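Local coordinates for OBG-type G domain-containing protein (Pyrococcus horikoshii, PDB 2E87) that binds GDP in an Obg-type G domain related to the nucleolar GTPase NOG1 and is probably a GTP-binding protein, its cellular role being unknown, at residues 269-274 and 281-286; 223-228 and 241-246. All blocks are in the same frame, centred on the assembly; numbering follows the deposited sequence.

Contact 1: residues 269-274 and 281-286; sequences HLFEEV and LPFLVV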
loop_
_atom_site.group_PDB
_atom_site.type_symbol
_atom_site.label_atom_id
_atom_site.label_comp_id
_atom_site.label_asym_id
_atom_site.label_seq_id
_atom_site.Cartn_x
_atom_site.Cartn_y
_atom_site.Cartn_z
ATOM N N HIS A 269 25.294 14.486 12.874
ATOM C CA HIS A 269 25.216 14.519 11.421
ATOM C C HIS A 269 23.929 13.870 10.968
ATOM O O HIS A 269 23.237 14.398 10.100
ATOM C CB HIS A 269 26.410 13.810 10.791
ATOM C CG HIS A 269 27.694 14.560 10.941
ATOM N ND1 HIS A 269 28.925 13.979 10.723
ATOM C CD2 HIS A 269 27.936 15.850 11.275
ATOM C CE1 HIS A 269 29.871 14.881 10.917
ATOM N NE2 HIS A 269 29.298 16.024 11.254
ATOM N N LEU A 270 23.602 12.732 11.570
ATOM C CA LEU A 270 22.395 12.014 11.201
ATOM C C LEU A 270 21.173 12.855 11.511
ATOM O O LEU A 270 20.257 12.947 10.695
ATOM C CB LEU A 270 22.298 10.675 11.939
ATOM C CG LEU A 270 21.166 9.784 11.422
ATOM C CD1 LEU A 270 21.416 9.442 9.961
ATOM C CD2 LEU A 270 21.083 8.519 12.258
ATOM N N PHE A 271 21.153 13.471 12.687
ATOM C CA PHE A 271 20.018 14.299 13.044
ATOM C C PHE A 271 19.785 15.375 11.978
ATOM O O PHE A 271 18.654 15.624 11.566
ATOM C CB PHE A 271 20.248 14.978 14.390
ATOM C CG PHE A 271 19.345 16.142 14.622
ATOM C CD1 PHE A 271 18.034 15.951 15.036
ATOM C CD2 PHE A 271 19.776 17.429 14.343
ATOM C CE1 PHE A 271 17.162 17.031 15.162
ATOM C CE2 PHE A 271 18.906 18.519 14.465
ATOM C CZ PHE A 271 17.598 18.314 14.875
ATOM N N GLU A 272 20.861 16.012 11.531
ATOM C CA GLU A 272 20.748 17.074 10.538
ATOM C C GLU A 272 20.242 16.560 9.187
ATOM O O GLU A 272 19.459 17.223 8.513
ATOM C CB GLU A 272 22.091 17.792 10.377
ATOM C CG GLU A 272 22.652 18.273 11.701
ATOM C CD GLU A 272 23.969 19.014 11.567
ATOM O OE1 GLU A 272 24.917 18.460 10.952
ATOM O OE2 GLU A 272 24.050 20.150 12.094
ATOM N N GLU A 273 20.691 15.378 8.793
ATOM C CA GLU A 273 20.239 14.800 7.543
ATOM C C GLU A 273 18.753 14.426 7.649
ATOM O O GLU A 273 17.991 14.629 6.713
ATOM C CB GLU A 273 21.058 13.560 7.211
ATOM C CG GLU A 273 21.011 13.213 5.747
ATOM C CD GLU A 273 21.396 11.785 5.486
ATOM O OE1 GLU A 273 20.577 10.898 5.785
ATOM O OE2 GLU A 273 22.517 11.545 4.994
ATOM N N VAL A 274 18.338 13.889 8.793
ATOM C CA VAL A 274 16.943 13.503 8.983
ATOM C C VAL A 274 16.048 14.723 9.171
ATOM O O VAL A 274 14.923 14.767 8.662
ATOM C CB VAL A 274 16.796 12.545 10.200
ATOM C CG1 VAL A 274 15.331 12.314 10.539
ATOM C CG2 VAL A 274 17.456 11.217 9.882
ATOM N N LEU A 281 7.472 18.408 9.132
ATOM C CA LEU A 281 6.946 17.748 10.311
ATOM C C LEU A 281 7.640 18.295 11.553
ATOM O O LEU A 281 8.845 18.558 11.545
ATOM C CB LEU A 281 7.180 16.235 10.250
ATOM C CG LEU A 281 6.589 15.372 9.128
ATOM C CD1 LEU A 281 7.036 13.945 9.350
ATOM C CD2 LEU A 281 5.060 15.451 9.107
ATOM N N PRO A 282 6.881 18.497 12.636
ATOM C CA PRO A 282 7.494 19.002 13.873
ATOM C C PRO A 282 8.412 17.940 14.479
ATOM O O PRO A 282 8.167 16.733 14.326
ATOM C CB PRO A 282 6.292 19.291 14.773
ATOM C CG PRO A 282 5.205 18.361 14.213
ATOM C CD PRO A 282 5.412 18.472 12.735
ATOM N N PHE A 283 9.464 18.399 15.155
ATOM C CA PHE A 283 10.442 17.532 15.821
ATOM C C PHE A 283 10.456 17.737 17.338
ATOM O O PHE A 283 10.208 18.832 17.854
ATOM C CB PHE A 283 11.863 17.782 15.303
ATOM C CG PHE A 283 12.208 17.039 14.042
ATOM C CD1 PHE A 283 11.617 17.374 12.828
ATOM C CD2 PHE A 283 13.157 16.027 14.064
ATOM C CE1 PHE A 283 11.970 16.711 11.644
ATOM C CE2 PHE A 283 13.517 15.357 12.898
ATOM C CZ PHE A 283 12.922 15.700 11.681
ATOM N N LEU A 284 10.742 16.648 18.040
ATOM C CA LEU A 284 10.837 16.631 19.487
ATOM C C LEU A 284 12.133 15.887 19.768
ATOM O O LEU A 284 12.228 14.675 19.561
ATOM C CB LEU A 284 9.664 15.872 20.103
ATOM C CG LEU A 284 9.783 15.662 21.619
ATOM C CD1 LEU A 284 9.836 17.021 22.323
ATOM C CD2 LEU A 284 8.603 14.838 22.125
ATOM N N VAL A 285 13.144 16.625 20.202
ATOM C CA VAL A 285 14.436 16.036 20.505
ATOM C C VAL A 285 14.462 15.513 21.937
ATOM O O VAL A 285 14.084 16.205 22.884
ATOM C CB VAL A 285 15.559 17.063 20.348
ATOM C CG1 VAL A 285 16.884 16.410 20.657
ATOM C CG2 VAL A 285 15.542 17.650 18.935
ATOM N N VAL A 286 14.898 14.276 22.086
ATOM C CA VAL A 286 14.994 13.658 23.384
ATOM C C VAL A 286 16.454 13.264 23.593
ATOM O O VAL A 286 17.094 12.721 22.685
ATOM C CB VAL A 286 14.092 12.398 23.455
ATOM C CG1 VAL A 286 14.584 11.467 24.533
ATOM C CG2 VAL A 286 12.646 12.798 23.757
#
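Phe283, the first strand residue of 281-286, points its side chain at helix 269-274 and meets two of its residues. Its ring tip, CZ, comes 3.7 Å from the backbone O of Val274, and this oxygen lies at the ring edge, near the ring plane, where the slightly positive C-H rim meets the carbonyl. On the same flank Phe283 CE2 packs against Val274 CG1 at 4.3 Å. Its CD2 meets CE1 of Phe271 at 4.3 Å, an apolar contact. With chi1 at 162° the Phe271 ring swings away from the backbone N, and its end comes nearer the strand. Two residues on, Val285 faces the helix again, as the alternation of a strand requires. CG2, its branch beside the backbone N, reaches Phe271 CE1 at 4.2 Å, the two side chains crossing at about a right angle. CE1 of Phe271 thus touches both inward-facing strand residues. Helix 269-274 and strand 283-286 run antiparallel (170°), their axes 12.1 Å apart at closest approach, as in the return leg of a beta-alpha-beta crossover: strand 249-254, helix 264-277, strand 283-287. The last strand runs on into the NKxD (G4) motif, whose Asn288 and Asp291 bind GDP. Tyr252 of the preceding strand meets the Phe271 ring edge-to-face, Ile250 touches Phe283, and Val305 of helix 295-307 touches Val285.

Contact 2: residues 223-228 and 241-246; sequences GLLDRP and LALRYL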
loop_
_atom_site.group_PDB
_atom_site.type_symbol
_atom_site.label_atom_id
_atom_site.label_comp_id
_atom_site.label_asym_id
_atom_site.label_seq_id
_atom_site.Cartn_x
_atom_site.Cartn_y
_atom_site.Cartn_z
ATOM N N GLY A 223 16.590 0.500 10.654
ATOM C CA GLY A 223 16.841 0.213 9.260
ATOM C C GLY A 223 16.335 1.275 8.310
ATOM O O GLY A 223 16.541 1.161 7.104
ATOM N N LEU A 224 15.689 2.309 8.842
ATOM C CA LEU A 224 15.146 3.378 8.015
ATOM C C LEU A 224 15.704 4.770 8.363
ATOM O O LEU A 224 16.250 5.470 7.501
ATOM C CB LEU A 224 13.610 3.379 8.128
ATOM C CG LEU A 224 12.859 2.072 7.768
ATOM C CD1 LEU A 224 11.358 2.226 8.037
ATOM C CD2 LEU A 224 13.087 1.699 6.289
ATOM N N LEU A 225 15.573 5.179 9.621
ATOM C CA LEU A 225 16.062 6.487 10.015
ATOM C C LEU A 225 17.171 6.374 11.039
ATOM O O LEU A 225 17.319 7.231 11.910
ATOM C CB LEU A 225 14.911 7.338 10.559
ATOM C CG LEU A 225 13.895 7.762 9.496
ATOM C CD1 LEU A 225 12.785 8.555 10.141
ATOM C CD2 LEU A 225 14.587 8.604 8.421
ATOM N N ASP A 226 17.963 5.313 10.904
ATOM C CA ASP A 226 19.069 5.046 11.813
ATOM C C ASP A 226 20.398 5.010 11.070
ATOM O O ASP A 226 21.380 4.453 11.561
ATOM C CB ASP A 226 18.851 3.708 12.526
ATOM C CG ASP A 226 18.817 2.543 11.572
ATOM O OD1 ASP A 226 18.701 1.385 12.035
ATOM O OD2 ASP A 226 18.905 2.793 10.357
ATOM N N ARG A 227 20.419 5.597 9.881
ATOM C CA ARG A 227 21.630 5.645 9.078
ATOM C C ARG A 227 21.498 6.667 7.957
ATOM O O ARG A 227 20.395 7.012 7.547
ATOM C CB ARG A 227 21.932 4.273 8.500
ATOM C CG ARG A 227 20.925 3.792 7.504
ATOM C CD ARG A 227 20.948 2.288 7.452
ATOM N NE ARG A 227 20.690 1.731 8.777
ATOM C CZ ARG A 227 20.533 0.437 9.027
ATOM N NH1 ARG A 227 20.604 -0.449 8.037
ATOM N NH2 ARG A 227 20.303 0.027 10.269
ATOM N N PRO A 228 22.633 7.179 7.457
ATOM C CA PRO A 228 22.638 8.170 6.379
ATOM C C PRO A 228 21.683 7.775 5.256
ATOM O O PRO A 228 21.762 6.666 4.732
ATOM C CB PRO A 228 24.095 8.165 5.928
ATOM C CG PRO A 228 24.820 7.898 7.180
ATOM C CD PRO A 228 24.010 6.778 7.792
ATOM N N LEU A 241 11.567 7.860 2.761
ATOM C CA LEU A 241 10.913 9.155 2.725
ATOM C C LEU A 241 9.397 9.084 2.709
ATOM O O LEU A 241 8.726 10.103 2.888
ATOM C CB LEU A 241 11.409 9.972 1.531
ATOM C CG LEU A 241 12.899 10.325 1.536
ATOM C CD1 LEU A 241 13.196 11.240 0.359
ATOM C CD2 LEU A 241 13.277 11.010 2.838
ATOM N N ALA A 242 8.860 7.886 2.492
ATOM C CA ALA A 242 7.417 7.696 2.489
ATOM C C ALA A 242 6.865 8.037 3.883
ATOM O O ALA A 242 5.696 8.404 4.023
ATOM C CB ALA A 242 7.068 6.247 2.128
ATOM N N LEU A 243 7.714 7.916 4.904
ATOM C CA LEU A 243 7.314 8.209 6.287
ATOM C C LEU A 243 6.769 9.633 6.425
ATOM O O LEU A 243 6.072 9.933 7.383
ATOM C CB LEU A 243 8.495 7.981 7.254
ATOM C CG LEU A 243 9.059 6.544 7.304
ATOM C CD1 LEU A 243 10.246 6.456 8.248
ATOM C CD2 LEU A 243 7.980 5.576 7.743
ATOM N N ARG A 244 7.068 10.495 5.452
ATOM C CA ARG A 244 6.582 11.878 5.448
ATOM C C ARG A 244 5.059 11.892 5.417
ATOM O O ARG A 244 4.423 12.814 5.948
ATOM C CB ARG A 244 7.053 12.651 4.209
ATOM C CG ARG A 244 8.547 12.813 4.029
ATOM C CD ARG A 244 8.841 13.623 2.758
ATOM N NE ARG A 244 10.273 13.719 2.471
ATOM C CZ ARG A 244 10.794 14.356 1.424
ATOM N NH1 ARG A 244 10.000 14.964 0.551
ATOM N NH2 ARG A 244 12.110 14.377 1.244
ATOM N N TYR A 245 4.482 10.881 4.776
ATOM C CA TYR A 245 3.035 10.783 4.644
ATOM C C TYR A 245 2.321 10.039 5.772
ATOM O O TYR A 245 1.092 10.012 5.820
ATOM C CB TYR A 245 2.703 10.138 3.302
ATOM C CG TYR A 245 3.308 10.891 2.147
ATOM C CD1 TYR A 245 4.095 10.245 1.211
ATOM C CD2 TYR A 245 3.085 12.258 1.993
ATOM C CE1 TYR A 245 4.650 10.938 0.137
ATOM C CE2 TYR A 245 3.626 12.961 0.932
ATOM C CZ TYR A 245 4.408 12.296 0.005
ATOM O OH TYR A 245 4.939 12.990 -1.053
ATOM N N LEU A 246 3.093 9.434 6.665
ATOM C CA LEU A 246 2.554 8.700 7.805
ATOM C C LEU A 246 2.754 9.494 9.104
ATOM O O LEU A 246 1.801 9.744 9.846
ATOM C CB LEU A 246 3.258 7.359 7.928
ATOM C CG LEU A 246 2.883 6.462 9.098
ATOM C CD1 LEU A 246 1.419 6.053 9.039
ATOM C CD2 LEU A 246 3.773 5.240 9.024
#
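Leu224 and Leu225, consecutive in the loop after strand 214-220, both turn their side chains to Leu243, and one methyl, Leu243 CD1, receives them. Ahead of them stands Gly223, the glycine of the DxxG (G3) motif, so that 223-228 begins the switch II region, as in other G domains. The backbone N of Gly223 gives a nearly straight hydrogen bond to OD1 of Asp226, 2.7 Å long, tying it to the residue three positions on. Leu224 makes the looser touch, its CD1 standing 4.4 Å from Leu243 CD1. Leu225 comes closer: its CD1 lies 3.8 Å from Leu243 CD1 and its CG 4.1 Å from the same methyl, the two side chains meeting tip to tip. In Leu243 CG lies anti to the carbonyl carbon (chi1 -61°) and the chain beyond is extended, which sends CD1 out from 241-246 to the loop. Asp226 draws the loop together. Its OD1 is gripped from opposite faces of the carboxylate, by Gly223 N and by Arg227 NH2 at 2.7 Å. Arg227 NE adds a weak second bond to OD2, completing a salt bridge, and CA of Gly223 lies over one face of the guanidinium, toward its rim. These bonds would help hold the guanidinium against the turn. The contact itself is buried and wholly apolar, bridging the loops at the two ends of helix 234-241. Tyr197 touches Leu224 and Leu243, while Leu225 packs on Val171 and Ala173 of strand 169-173 and on Val274 of helix 264-277. Beyond, Ala242 and Tyr245 meet helix 76-86 of the N-terminal helical region.

The two contacts follow one another along the chain, contact 2 closing before contact 1 opens, and their centres lie 11 Å apart within the Obg-type G domain. Helix 264-277 joins them: Leu270 CD1 packs 3.4 Å from Arg227 C, and Leu270 CD2 lies 3.8 Å from Asp226 C. Glu273 also reaches over: its OE1 accepts a hydrogen bond from Ile229 N and its OE2 is hydrogen-bonded to Ser230 OG. Both contacts lie near the nucleotide pocket without touching GDP. Between side chains, Leu225 is about 6 Å and Val274 about 9 Å from Lys180, a GDP-binding residue; the nucleotide itself is about 10 and 13 Å away, respectively.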